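Local atomic coordinates of nicotinate phosphoribosyltransferase (Vibrio cholerae, PDB entry 4HL7), a protein that probably catalyses ATP-dependent formation of nicotinate ribonucleotide and diphosphate from nicotinate and phosphoribosyl diphosphate, an entry step into NAD biosynthesis. Residues L271-F276 against D303-H308; S247-L252 against R282-A287; A63-L68 against I129-L134; Y22-M27 against P83-T88; L155-L160 against L199-Q204. All coordinates share one frame; numbering follows the deposited sequence.

Interaction 1 of 5, residues L271-F276 against D303-H308; sequences LTIDAF and DKMIAH
The selenium of Met305, a selenomethionine in this crystal, touches two side chains one helical turn apart, Ile273 and Phe276. Ile273 CD1 lies 4.0 Å from Met305 SE, and Phe276 CE2 approaches the same selenium to 4.1 Å. Bends at chi2 (-64°) and chi3 bring the Met305 chain round to meet both. Measured to the ring centre of Phe276, the selenium is 5.2 Å away and 68° off the ring normal, an oblique Met-aromatic contact. Phe321 of strand 320-323 packs on Met305 as well, so this part is closed in.

Toward solvent the contact thins. The extended Lys304 chain crosses Ile273 at a slant and brings NZ to 4.1 Å from Ile273 CG2. The exposed Asp274 is not paired with it directly, since Asp274 OD1 and Lys304 NZ stand 4.8 Å apart. One water spans them, donating to Asp274 OD1 at 2.6 Å and accepting from Lys304 NZ at the same length. Thr272 OG1 accepts from Ala275 N and caps helix 273-279 at the end that carries the contact. The two helices, which follow strands 265-267 and 290-293, are thus joined by dispersion inside and by a solvent-mediated, probably weaker charge attraction outside.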
# COMPACT_ATOMS: atom_id res chain seq x y z
N LEU A 271 -11.13 -10.79 1.17
CA LEU A 271 -12.45 -11.32 1.46
C LEU A 271 -12.54 -11.47 2.98
O LEU A 271 -12.80 -10.45 3.66
CB LEU A 271 -12.66 -12.68 0.75
CG LEU A 271 -12.50 -12.50 -0.78
CD1 LEU A 271 -12.48 -13.83 -1.48
CD2 LEU A 271 -13.69 -11.69 -1.34
N THR A 272 -12.34 -12.68 3.53
CA THR A 272 -12.24 -12.80 5.02
C THR A 272 -11.12 -13.81 5.33
O THR A 272 -10.74 -14.60 4.48
CB THR A 272 -13.48 -13.31 5.66
OG1 THR A 272 -13.79 -14.62 5.14
CG2 THR A 272 -14.70 -12.30 5.45
N ILE A 273 -10.71 -13.87 6.59
CA ILE A 273 -9.69 -14.86 6.97
C ILE A 273 -10.19 -16.29 6.70
O ILE A 273 -9.41 -17.12 6.17
CB ILE A 273 -9.23 -14.68 8.43
CG1 ILE A 273 -7.99 -15.57 8.76
CG2 ILE A 273 -10.37 -14.96 9.40
CD1 ILE A 273 -6.83 -15.43 7.82
N ASP A 274 -11.46 -16.58 6.95
CA ASP A 274 -11.93 -17.95 6.62
C ASP A 274 -11.86 -18.26 5.15
O ASP A 274 -11.53 -19.39 4.79
CB ASP A 274 -13.34 -18.25 7.13
CG ASP A 274 -13.44 -18.09 8.64
OD1 ASP A 274 -12.72 -18.78 9.37
OD2 ASP A 274 -14.17 -17.18 9.07
N ALA A 275 -12.23 -17.31 4.28
CA ALA A 275 -12.11 -17.54 2.81
C ALA A 275 -10.67 -17.73 2.41
O ALA A 275 -10.36 -18.58 1.57
CB ALA A 275 -12.69 -16.35 2.02
N PHE A 276 -9.79 -16.91 2.98
CA PHE A 276 -8.36 -17.04 2.69
C PHE A 276 -7.85 -18.42 3.13
O PHE A 276 -7.21 -19.13 2.34
CB PHE A 276 -7.56 -15.99 3.42
CG PHE A 276 -6.09 -16.08 3.10
CD1 PHE A 276 -5.59 -15.61 1.87
CD2 PHE A 276 -5.27 -16.74 3.94
CE1 PHE A 276 -4.24 -15.77 1.56
CE2 PHE A 276 -3.91 -16.90 3.65
CZ PHE A 276 -3.40 -16.41 2.46
N ASP A 303 -2.43 -15.92 15.36
CA ASP A 303 -2.61 -17.25 15.99
C ASP A 303 -3.29 -18.18 15.00
O ASP A 303 -2.95 -19.38 14.90
CB ASP A 303 -3.45 -17.16 17.29
CG ASP A 303 -2.65 -16.66 18.46
OD1 ASP A 303 -1.42 -16.73 18.43
OD2 ASP A 303 -3.29 -16.18 19.43
N LYS A 304 -4.28 -17.65 14.26
CA LYS A 304 -5.00 -18.46 13.27
C LYS A 304 -4.08 -18.92 12.13
O LYS A 304 -4.17 -20.04 11.66
CB LYS A 304 -6.18 -17.67 12.66
CG LYS A 304 -7.40 -17.65 13.55
CD LYS A 304 -8.56 -16.97 12.85
CE LYS A 304 -9.69 -16.81 13.85
NZ LYS A 304 -10.95 -16.47 13.17
N MSE A 305 -3.23 -18.02 11.67
CA MSE A 305 -2.28 -18.34 10.58
C MSE A 305 -1.29 -19.39 11.05
O MSE A 305 -0.98 -20.30 10.33
CB MSE A 305 -1.51 -17.09 10.16
CG MSE A 305 -2.40 -16.10 9.41
SE MSE A 305 -3.07 -16.85 7.69
CE MSE A 305 -1.55 -18.02 7.17
N ILE A 306 -0.75 -19.21 12.25
CA ILE A 306 0.15 -20.23 12.84
C ILE A 306 -0.55 -21.59 12.89
O ILE A 306 0.04 -22.58 12.46
CB ILE A 306 0.69 -19.80 14.21
CG1 ILE A 306 1.77 -18.70 14.01
CG2 ILE A 306 1.30 -20.99 14.98
CD1 ILE A 306 2.14 -17.97 15.28
N ALA A 307 -1.78 -21.64 13.42
CA ALA A 307 -2.53 -22.93 13.49
C ALA A 307 -2.74 -23.55 12.09
O ALA A 307 -2.77 -24.79 11.91
CB ALA A 307 -3.87 -22.72 14.18
N HIS A 308 -2.95 -22.69 11.10
CA HIS A 308 -3.14 -23.17 9.73
C HIS A 308 -1.88 -23.81 9.19
O HIS A 308 -1.92 -24.93 8.63
CB HIS A 308 -3.60 -22.01 8.84
CG HIS A 308 -3.89 -22.43 7.43
ND1 HIS A 308 -5.00 -23.09 7.09
CD2 HIS A 308 -3.21 -22.16 6.23
CE1 HIS A 308 -5.01 -23.29 5.75
NE2 HIS A 308 -3.92 -22.72 5.24
O HOH W 1 -11.24 -18.35 11.47

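Interaction 2 of 5, residues S247-L252 against R282-A287; sequences SQQVAL and RHLANA
Leu284 CD1 rests on helix 247-258, meeting Leu252 CB at 4.1 Å and Leu252 CD1 at 4.2 Å. The same methyl meets the aliphatic part of Gln249, whose CG is also 4.2 Å from it. An extended chi2 (169°) carries Leu284 CD1 outward to these closest approaches, while Leu284 CD2 stays 4.3 Å from Leu252 CB. The two leucines slant across each other, and both are buried.

Glu253 and Leu256 also touch Leu284, so its partners on helix 247-258 are residues 249, 252, 253 and 256. That i, i+3, i+4, i+7 spacing matches the hole of knobs-into-holes packing, with Leu284 in the place of the knob. In the fold, helix 247-258 precedes strand 265-267 and the short helix 282-287 precedes the neighbouring parallel strand 290-293, in the NAPRTase-family part of the chain, related to the TIM barrels.

Further out, polar bonds set the backbones. Asn281 OD1 accepts from Leu284 N just ahead of the knob, and Tyr288 OH binds Leu252 O, tying the end of the short helix to the longer one. On the far flank Trp234 NE1 of helix 232-241 binds Ala251 O.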
# COMPACT_ATOMS: atom_id res chain seq x y z
N SER A 247 -11.64 -16.52 -7.62
CA SER A 247 -10.83 -15.31 -7.81
C SER A 247 -9.55 -15.25 -6.93
O SER A 247 -8.46 -14.97 -7.42
CB SER A 247 -11.69 -14.08 -7.58
OG SER A 247 -12.18 -14.02 -6.25
N GLN A 248 -9.70 -15.54 -5.63
CA GLN A 248 -8.62 -15.40 -4.73
C GLN A 248 -7.59 -16.54 -4.96
O GLN A 248 -6.37 -16.33 -5.00
CB GLN A 248 -9.14 -15.41 -3.31
CG GLN A 248 -8.02 -15.35 -2.28
CD GLN A 248 -8.57 -15.10 -0.90
OE1 GLN A 248 -8.25 -14.08 -0.27
NE2 GLN A 248 -9.40 -16.00 -0.43
N GLN A 249 -8.10 -17.75 -5.17
CA GLN A 249 -7.21 -18.85 -5.44
C GLN A 249 -6.42 -18.70 -6.72
O GLN A 249 -5.19 -18.95 -6.72
CB GLN A 249 -7.96 -20.20 -5.44
CG GLN A 249 -6.91 -21.27 -5.17
CD GLN A 249 -7.51 -22.57 -4.79
OE1 GLN A 249 -7.45 -22.99 -3.65
NE2 GLN A 249 -8.12 -23.19 -5.76
N VAL A 250 -7.08 -18.29 -7.79
CA VAL A 250 -6.37 -18.08 -9.07
C VAL A 250 -5.34 -16.96 -8.93
O VAL A 250 -4.22 -17.06 -9.45
CB VAL A 250 -7.34 -17.80 -10.24
CG1 VAL A 250 -6.56 -17.26 -11.44
CG2 VAL A 250 -8.18 -19.07 -10.54
N ALA A 251 -5.71 -15.89 -8.21
CA ALA A 251 -4.77 -14.77 -8.04
C ALA A 251 -3.54 -15.27 -7.26
O ALA A 251 -2.38 -14.92 -7.60
CB ALA A 251 -5.45 -13.62 -7.29
N LEU A 252 -3.77 -16.10 -6.21
CA LEU A 252 -2.57 -16.69 -5.52
C LEU A 252 -1.68 -17.53 -6.47
O LEU A 252 -0.44 -17.39 -6.46
CB LEU A 252 -2.97 -17.54 -4.28
CG LEU A 252 -3.67 -16.79 -3.10
CD1 LEU A 252 -4.37 -17.78 -2.22
CD2 LEU A 252 -2.55 -16.05 -2.33
N ARG A 282 -1.98 -26.50 0.87
CA ARG A 282 -0.67 -26.85 1.34
C ARG A 282 0.39 -26.42 0.30
O ARG A 282 1.46 -25.87 0.66
CB ARG A 282 -0.59 -28.38 1.64
CG ARG A 282 0.71 -28.76 2.34
CD ARG A 282 0.76 -30.21 2.87
NE ARG A 282 1.09 -31.05 1.75
CZ ARG A 282 2.36 -31.22 1.33
NH1 ARG A 282 2.60 -31.97 0.26
NH2 ARG A 282 3.35 -30.60 2.00
N HIS A 283 0.06 -26.58 -0.99
CA HIS A 283 1.03 -26.23 -2.04
C HIS A 283 1.27 -24.72 -2.06
O HIS A 283 2.43 -24.28 -2.07
CB HIS A 283 0.65 -26.86 -3.38
CG HIS A 283 0.66 -28.42 -3.37
ND1 HIS A 283 -0.24 -29.14 -4.07
CD2 HIS A 283 1.39 -29.33 -2.63
CE1 HIS A 283 0.00 -30.45 -3.90
NE2 HIS A 283 1.00 -30.57 -2.99
N LEU A 284 0.21 -23.92 -1.87
CA LEU A 284 0.33 -22.47 -1.87
C LEU A 284 1.01 -21.99 -0.61
O LEU A 284 1.83 -21.08 -0.64
CB LEU A 284 -1.04 -21.80 -2.01
CG LEU A 284 -1.58 -21.94 -3.45
CD1 LEU A 284 -3.05 -21.52 -3.49
CD2 LEU A 284 -0.75 -21.20 -4.50
N ALA A 285 0.65 -22.59 0.51
CA ALA A 285 1.25 -22.18 1.84
C ALA A 285 2.74 -22.48 1.93
O ALA A 285 3.48 -21.76 2.62
CB ALA A 285 0.51 -22.84 3.01
N ASN A 286 3.20 -23.53 1.25
CA ASN A 286 4.62 -23.81 1.18
C ASN A 286 5.34 -22.90 0.19
O ASN A 286 6.41 -22.42 0.47
CB ASN A 286 4.85 -25.26 0.80
CG ASN A 286 4.87 -26.17 2.04
OD1 ASN A 286 5.60 -25.93 2.96
ND2 ASN A 286 4.03 -27.21 2.05
N ALA A 287 4.70 -22.60 -0.91
CA ALA A 287 5.38 -21.76 -1.89
C ALA A 287 5.46 -20.29 -1.43
O ALA A 287 6.47 -19.63 -1.66
CB ALA A 287 4.63 -21.83 -3.22

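Interaction 3 of 5, residues A63-L68 against I129-L134; sequences AHLGTL and ILYETL
Leu65 gives up the most surface here, and its CD1 makes the closest approaches. This methyl sits at the edge of the Tyr131 ring, near the ring plane, with Leu65 CD1 3.9 Å from both Tyr131 CD2 and Tyr131 CE2. Leu65 CD1 also lies 4.2 Å from Leu134 CB, so it drops between two side chains one turn apart. Leu65 CD2 lies 4.3 Å from Leu134 CD1.

Tyr131 is held from several sides. While Leu65 takes its edge, Phe98 stacks on the ring and Gln103 OE1 binds the phenolic OH. Leu134 also reaches Phe98, which extends the apolar cluster beyond the two segments. The contact belongs to the N-terminal domain of the NAPRTase family, where Leu65, in the run that follows from helix 52-64, packs on Tyr131 and Leu134 early in helix 131-147.

Leu65 lies in a run with helical backbone angles whose bonds reach back three residues instead of four, such as Thr67 N to His64 O at 2.9 Å. His64 O accepts a second bond from Thr67 OG1 at 2.7 Å. This one lies in the carbonyl plane with a C=O...donor angle of 147°, and it fastens the turn on which Leu65 is carried.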
# COMPACT_ATOMS: atom_id res chain seq x y z
N ALA A 63 -0.34 16.36 -14.31
CA ALA A 63 0.05 16.58 -15.72
C ALA A 63 1.53 16.35 -15.92
O ALA A 63 1.98 15.73 -16.89
CB ALA A 63 -0.34 18.01 -16.16
N HIS A 64 2.32 16.85 -14.99
CA HIS A 64 3.72 16.57 -14.99
C HIS A 64 4.16 15.10 -15.02
O HIS A 64 5.21 14.79 -15.60
CB HIS A 64 4.33 17.30 -13.81
CG HIS A 64 5.81 17.26 -13.81
ND1 HIS A 64 6.56 18.04 -14.66
CD2 HIS A 64 6.71 16.48 -13.08
CE1 HIS A 64 7.86 17.77 -14.45
NE2 HIS A 64 7.95 16.81 -13.48
N LEU A 65 3.35 14.16 -14.46
CA LEU A 65 3.67 12.73 -14.62
C LEU A 65 3.88 12.31 -16.10
O LEU A 65 4.60 11.35 -16.35
CB LEU A 65 2.58 11.82 -13.98
CG LEU A 65 2.42 12.07 -12.47
CD1 LEU A 65 1.31 11.19 -11.96
CD2 LEU A 65 3.75 11.80 -11.78
N GLY A 66 3.15 12.97 -17.02
CA GLY A 66 3.18 12.66 -18.43
C GLY A 66 4.57 12.92 -19.02
O GLY A 66 4.88 12.41 -20.08
N THR A 67 5.41 13.66 -18.30
CA THR A 67 6.75 13.98 -18.80
C THR A 67 7.86 13.04 -18.26
O THR A 67 9.03 13.13 -18.65
CB THR A 67 7.12 15.43 -18.50
OG1 THR A 67 7.31 15.62 -17.10
CG2 THR A 67 6.05 16.37 -19.01
N LEU A 68 7.50 12.21 -17.29
CA LEU A 68 8.48 11.33 -16.66
C LEU A 68 8.79 10.14 -17.51
O LEU A 68 7.92 9.64 -18.24
CB LEU A 68 7.98 10.83 -15.29
CG LEU A 68 7.79 11.93 -14.27
CD1 LEU A 68 7.53 11.21 -12.94
CD2 LEU A 68 9.02 12.85 -14.17
N ILE A 129 -1.56 1.17 -13.45
CA ILE A 129 -1.27 0.63 -12.11
C ILE A 129 -0.23 1.49 -11.34
O ILE A 129 -0.29 1.60 -10.12
CB ILE A 129 -0.87 -0.87 -12.12
CG1 ILE A 129 -0.67 -1.35 -10.65
CG2 ILE A 129 0.39 -1.09 -12.89
CD1 ILE A 129 -0.81 -2.81 -10.47
N LEU A 130 0.70 2.12 -12.05
CA LEU A 130 1.69 2.93 -11.36
C LEU A 130 1.18 4.26 -10.77
O LEU A 130 1.90 4.86 -9.96
CB LEU A 130 2.93 3.18 -12.22
CG LEU A 130 3.67 1.95 -12.75
CD1 LEU A 130 4.94 2.40 -13.47
CD2 LEU A 130 3.96 0.94 -11.64
N TYR A 131 0.01 4.73 -11.19
CA TYR A 131 -0.48 6.04 -10.73
C TYR A 131 -0.65 6.09 -9.23
O TYR A 131 -0.34 7.08 -8.62
CB TYR A 131 -1.86 6.45 -11.33
CG TYR A 131 -1.78 7.13 -12.70
CD1 TYR A 131 -2.29 6.50 -13.83
CD2 TYR A 131 -1.21 8.37 -12.83
CE1 TYR A 131 -2.23 7.11 -15.08
CE2 TYR A 131 -1.15 9.00 -14.07
CZ TYR A 131 -1.66 8.38 -15.17
OH TYR A 131 -1.61 9.03 -16.40
N GLU A 132 -1.24 5.03 -8.66
CA GLU A 132 -1.75 5.09 -7.29
C GLU A 132 -0.88 5.83 -6.29
O GLU A 132 -1.37 6.80 -5.66
CB GLU A 132 -2.03 3.64 -6.76
CG GLU A 132 -2.40 3.58 -5.29
CD GLU A 132 -2.74 2.17 -4.84
OE1 GLU A 132 -2.96 1.32 -5.70
OE2 GLU A 132 -2.85 1.98 -3.60
N THR A 133 0.36 5.38 -6.08
CA THR A 133 1.17 6.00 -5.00
C THR A 133 1.70 7.34 -5.45
O THR A 133 2.06 8.14 -4.61
CB THR A 133 2.31 5.12 -4.38
OG1 THR A 133 3.42 4.99 -5.26
CG2 THR A 133 1.74 3.75 -3.92
N LEU A 134 1.88 7.53 -6.77
CA LEU A 134 2.36 8.83 -7.27
C LEU A 134 1.28 9.88 -7.01
O LEU A 134 1.58 11.00 -6.57
CB LEU A 134 2.67 8.78 -8.78
CG LEU A 134 3.70 7.73 -9.18
CD1 LEU A 134 3.80 7.60 -10.71
CD2 LEU A 134 5.05 8.01 -8.51

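Interaction 4 of 5, residues Y22-M27 against P83-T88; sequences YKINMM and PHLKAT
Asn25 OD1 takes a hydrogen bond from outside the two segments, with Tyr216 OH, and has the methyls of Leu85 beside it: Leu85 CD2 lies 3.8 Å from the oxygen and Leu85 CD1 4.1 Å. A chi2 of -13° leaves OD1 nearly eclipsing CA, so the oxygen and not the amide nitrogen faces Leu85; Asn25 ND2 stays 5.6 Å from Leu85 CD2.

Leu85 CD1, besides lying near Asn25 OD1, meets Ile24 CG2 at 3.9 Å, because the branched methyl of Ile24 stands anti to its backbone N while CG1 lies opposite the carbonyl carbon (chi1 -77°). Leu85 crosses both Ile24 and Asn25 at about a right angle, setting its isobutyl fork against two consecutive residues of helix 21-33. Where the backbones come nearest, Asn25 CA is 7.1 Å from Leu85 CA.

Leu85 itself sits on extended backbone (psi 132°) just before helix 87-93, with Lys86 at the N-cap position. Gln28, a turn further along helix 21-33, clamps this linker from both sides of the leucine: its OE1 takes Lys86 N and its NE2 gives to His84 O. Leu90 of the following helix also packs on Leu85.

Helix 21-33 and this linker thus meet within the N-terminal domain of the NAPRTase family. Chemically, the leucine is seated by dispersion while the amide of Gln28 fixes the backbone beside it. The buried side-chain oxygen of Asn25 has its hydrogen bond with Tyr216, which probably lowers the cost of lying against methyls.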
# COMPACT_ATOMS: atom_id res chain seq x y z
N TYR A 22 5.91 -2.85 -5.11
CA TYR A 22 4.94 -3.87 -5.55
C TYR A 22 4.08 -3.39 -6.76
O TYR A 22 3.47 -4.20 -7.40
CB TYR A 22 3.99 -4.29 -4.41
CG TYR A 22 2.78 -3.33 -4.21
CD1 TYR A 22 2.80 -2.34 -3.24
CD2 TYR A 22 1.63 -3.40 -5.04
CE1 TYR A 22 1.73 -1.46 -3.05
CE2 TYR A 22 0.56 -2.51 -4.88
CZ TYR A 22 0.61 -1.54 -3.89
OH TYR A 22 -0.44 -0.66 -3.72
N LYS A 23 4.05 -2.07 -7.03
CA LYS A 23 3.31 -1.55 -8.17
C LYS A 23 3.99 -1.92 -9.46
O LYS A 23 3.34 -2.38 -10.42
CB LYS A 23 3.09 -0.01 -8.04
CG LYS A 23 2.24 0.31 -6.83
CD LYS A 23 0.86 0.88 -7.15
CE LYS A 23 -0.12 -0.17 -7.58
NZ LYS A 23 -1.47 0.45 -7.80
N ILE A 24 5.31 -1.75 -9.49
CA ILE A 24 6.09 -2.20 -10.65
C ILE A 24 6.07 -3.71 -10.76
O ILE A 24 5.96 -4.30 -11.87
CB ILE A 24 7.56 -1.65 -10.60
CG1 ILE A 24 7.54 -0.16 -11.02
CG2 ILE A 24 8.49 -2.43 -11.57
CD1 ILE A 24 8.94 0.51 -11.03
N ASN A 25 6.20 -4.38 -9.62
CA ASN A 25 6.19 -5.81 -9.67
C ASN A 25 4.86 -6.36 -10.22
O ASN A 25 4.86 -7.21 -11.13
CB ASN A 25 6.53 -6.38 -8.29
CG ASN A 25 7.89 -5.94 -7.82
OD1 ASN A 25 8.72 -5.39 -8.60
ND2 ASN A 25 8.13 -6.14 -6.49
N MSE A 26 3.73 -5.84 -9.71
CA MSE A 26 2.43 -6.25 -10.18
C MSE A 26 2.27 -5.82 -11.62
O MSE A 26 1.66 -6.53 -12.41
CB MSE A 26 1.37 -5.63 -9.27
CG MSE A 26 0.04 -6.26 -9.45
SE MSE A 26 -0.99 -5.55 -7.90
CE MSE A 26 -0.17 -5.53 -6.49
N MSE A 27 2.88 -4.70 -12.01
CA MSE A 27 2.80 -4.34 -13.45
C MSE A 27 3.40 -5.41 -14.34
O MSE A 27 2.91 -5.67 -15.45
CB MSE A 27 3.54 -3.00 -13.64
CG MSE A 27 3.34 -2.50 -15.09
SE MSE A 27 4.37 -0.81 -15.20
CE MSE A 27 4.19 -0.28 -17.08
N PRO A 83 15.83 -8.87 -9.65
CA PRO A 83 16.17 -9.93 -10.61
C PRO A 83 15.00 -10.81 -11.06
O PRO A 83 15.10 -11.48 -12.08
CB PRO A 83 17.22 -10.77 -9.83
CG PRO A 83 16.92 -10.53 -8.42
CD PRO A 83 16.41 -9.10 -8.30
N HIS A 84 13.89 -10.77 -10.33
CA HIS A 84 12.69 -11.50 -10.75
C HIS A 84 11.82 -10.80 -11.77
O HIS A 84 10.89 -11.39 -12.28
CB HIS A 84 11.91 -12.05 -9.53
CG HIS A 84 12.71 -13.10 -8.80
ND1 HIS A 84 13.03 -14.27 -9.38
CD2 HIS A 84 13.41 -13.03 -7.60
CE1 HIS A 84 13.87 -14.95 -8.55
NE2 HIS A 84 14.09 -14.19 -7.47
N LEU A 85 12.15 -9.53 -12.07
CA LEU A 85 11.58 -8.85 -13.24
C LEU A 85 12.18 -9.38 -14.57
O LEU A 85 13.38 -9.54 -14.69
CB LEU A 85 11.78 -7.32 -13.10
CG LEU A 85 11.01 -6.76 -11.85
CD1 LEU A 85 11.20 -5.24 -11.81
CD2 LEU A 85 9.55 -7.11 -11.86
N LYS A 86 11.33 -9.67 -15.53
CA LYS A 86 11.78 -10.32 -16.77
C LYS A 86 12.47 -9.24 -17.64
O LYS A 86 12.02 -8.09 -17.68
CB LYS A 86 10.61 -10.94 -17.51
CG LYS A 86 9.97 -12.16 -16.82
CD LYS A 86 8.67 -12.48 -17.54
CE LYS A 86 8.18 -13.92 -17.29
NZ LYS A 86 7.99 -14.18 -15.85
N ALA A 87 13.60 -9.60 -18.27
CA ALA A 87 14.28 -8.69 -19.22
C ALA A 87 13.32 -8.09 -20.30
O ALA A 87 13.47 -6.91 -20.69
CB ALA A 87 15.43 -9.42 -19.89
N THR A 88 12.41 -8.90 -20.84
CA THR A 88 11.44 -8.43 -21.83
C THR A 88 10.54 -7.35 -21.25
O THR A 88 10.25 -6.33 -21.92
CB THR A 88 10.54 -9.54 -22.44
OG1 THR A 88 9.94 -10.32 -21.40
CG2 THR A 88 11.40 -10.45 -23.39

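Interaction 5 of 5, residues L155-L160 against L199-Q204; sequences LPLKVL and LACLKQ
Leu157 and Cys201 meet carbon to carbon, with Leu157 CD2 3.8 Å from Cys201 CB. With chi2 at 179° the CD1 branch runs on outward, and it is the lateral methyl, CD2, that turns to the cysteine. Both methyls of Leu160, CD1 and CD2, lie 4.3 Å from Leu202 CD2, a looser approach between two branched ends.

The sulfur contact is the second kind. Leu160 CD2 meets Cys201 SG at 3.8 Å and Cys201 CB at 4.1 Å, so one methyl covers both side-chain atoms of the cysteine. Leu160 has CG anti to the backbone N (chi1 179°), and from there CD2 alone also covers Cys201. Cys201 thereby touches two leucines one turn apart, and Leu164, a turn further on, packs on it as well as on Leu202.

Backbone geometry supplies the frame. The short helical segments have axes 10.9 Å apart at closest approach and a signed crossing angle of -31°, so they run in broadly the same direction, with ordinary i to i+4 bonds in each. Leu157 CA and Cys201 CA mark the nearest backbone approach, at 7.8 Å.

Helix 192-205 links strand 181-183 to strand 210-213, its parallel neighbour in the sheet, and so forms the helix of a beta-alpha-beta crossover. Helix 155-174, from earlier in the chain, packs on it through these leucines, an arrangement consistent with the alpha/beta-barrel type of the family.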
# COMPACT_ATOMS: atom_id res chain seq x y z
N LEU A 155 11.44 19.74 12.81
CA LEU A 155 10.44 19.00 13.61
C LEU A 155 10.28 17.52 13.25
O LEU A 155 10.29 16.69 14.13
CB LEU A 155 9.08 19.69 13.59
CG LEU A 155 8.01 19.04 14.50
CD1 LEU A 155 8.47 18.99 15.97
CD2 LEU A 155 6.74 19.84 14.41
N PRO A 156 10.13 17.18 11.94
CA PRO A 156 9.89 15.78 11.67
C PRO A 156 11.02 14.89 12.19
O PRO A 156 10.76 13.84 12.78
CB PRO A 156 9.78 15.70 10.12
CG PRO A 156 9.44 17.11 9.72
CD PRO A 156 10.07 18.01 10.73
N LEU A 157 12.28 15.32 12.05
CA LEU A 157 13.35 14.46 12.55
C LEU A 157 13.46 14.49 14.10
O LEU A 157 13.85 13.47 14.70
CB LEU A 157 14.70 14.79 11.91
CG LEU A 157 14.94 14.26 10.49
CD1 LEU A 157 16.34 14.73 10.04
CD2 LEU A 157 14.80 12.74 10.43
N LYS A 158 13.10 15.60 14.72
CA LYS A 158 13.13 15.65 16.21
C LYS A 158 12.14 14.62 16.72
O LYS A 158 12.40 13.92 17.71
CB LYS A 158 12.77 17.05 16.80
CG LYS A 158 13.93 18.07 16.81
CD LYS A 158 13.62 19.33 17.62
N VAL A 159 10.98 14.55 16.06
CA VAL A 159 9.91 13.66 16.51
C VAL A 159 10.38 12.22 16.34
O VAL A 159 10.18 11.36 17.23
CB VAL A 159 8.60 13.86 15.68
CG1 VAL A 159 7.62 12.72 15.94
CG2 VAL A 159 7.97 15.20 16.02
N LEU A 160 10.99 11.94 15.19
CA LEU A 160 11.44 10.56 14.94
C LEU A 160 12.55 10.18 15.94
O LEU A 160 12.56 9.06 16.48
CB LEU A 160 11.93 10.40 13.52
CG LEU A 160 12.45 9.00 13.16
CD1 LEU A 160 11.42 7.88 13.37
CD2 LEU A 160 12.92 9.01 11.70
N LEU A 199 14.19 8.08 6.15
CA LEU A 199 14.90 6.86 5.81
C LEU A 199 16.41 6.99 6.15
O LEU A 199 17.00 6.06 6.69
CB LEU A 199 14.66 6.48 4.30
CG LEU A 199 13.29 5.82 4.05
CD1 LEU A 199 13.03 5.76 2.56
CD2 LEU A 199 13.39 4.40 4.57
N ALA A 200 17.02 8.14 5.83
CA ALA A 200 18.42 8.42 6.19
C ALA A 200 18.64 8.21 7.69
O ALA A 200 19.64 7.62 8.11
CB ALA A 200 18.82 9.83 5.77
N CYS A 201 17.71 8.68 8.51
CA CYS A 201 17.86 8.61 9.95
C CYS A 201 17.72 7.15 10.45
O CYS A 201 18.53 6.66 11.25
CB CYS A 201 16.83 9.54 10.58
SG CYS A 201 16.63 9.41 12.38
N LEU A 202 16.69 6.44 9.96
CA LEU A 202 16.53 5.02 10.28
C LEU A 202 17.78 4.23 9.93
O LEU A 202 18.26 3.43 10.73
CB LEU A 202 15.34 4.43 9.55
CG LEU A 202 13.98 5.01 9.92
CD1 LEU A 202 12.92 4.46 8.95
CD2 LEU A 202 13.60 4.81 11.39
N LYS A 203 18.32 4.48 8.75
CA LYS A 203 19.51 3.79 8.34
C LYS A 203 20.69 4.09 9.29
O LYS A 203 21.46 3.19 9.64
CB LYS A 203 19.85 4.15 6.90
CG LYS A 203 21.28 3.74 6.54
CD LYS A 203 21.48 3.50 5.06
CE LYS A 203 22.86 2.87 4.84
NZ LYS A 203 23.38 3.12 3.46
N GLN A 204 20.81 5.34 9.71
CA GLN A 204 21.87 5.73 10.63
C GLN A 204 21.67 5.21 12.07
O GLN A 204 22.62 4.80 12.71
CB GLN A 204 22.07 7.22 10.58
CG GLN A 204 22.93 7.76 11.72
CD GLN A 204 22.62 9.21 12.00
OE1 GLN A 204 22.93 10.08 11.18
NE2 GLN A 204 21.98 9.48 13.15

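How the interactions relate
The contacts form two touching pairs and a separate contact. Interactions 3 and 4 lie in the N-terminal domain, centres 17 Å apart, with alternating segments; they meet where Lys23 NZ forms a salt bridge with Glu132 OE1 at 2.7 Å. Interactions 1 and 2, centres 13 Å apart, also alternate along the chain, and helices 273-279 and 282-287 follow each other. They touch where Gln248 reaches the turn around Phe276. The nearest atoms of interactions 2 and 4 are about 9 Å apart. Interaction 5 falls between the pairs in sequence; its nearest atoms are about 12 Å from interaction 3, 14 Å from interaction 4 and 26 Å from interactions 1 and 2. Interlaced contacts thus tie together helices of each domain locally.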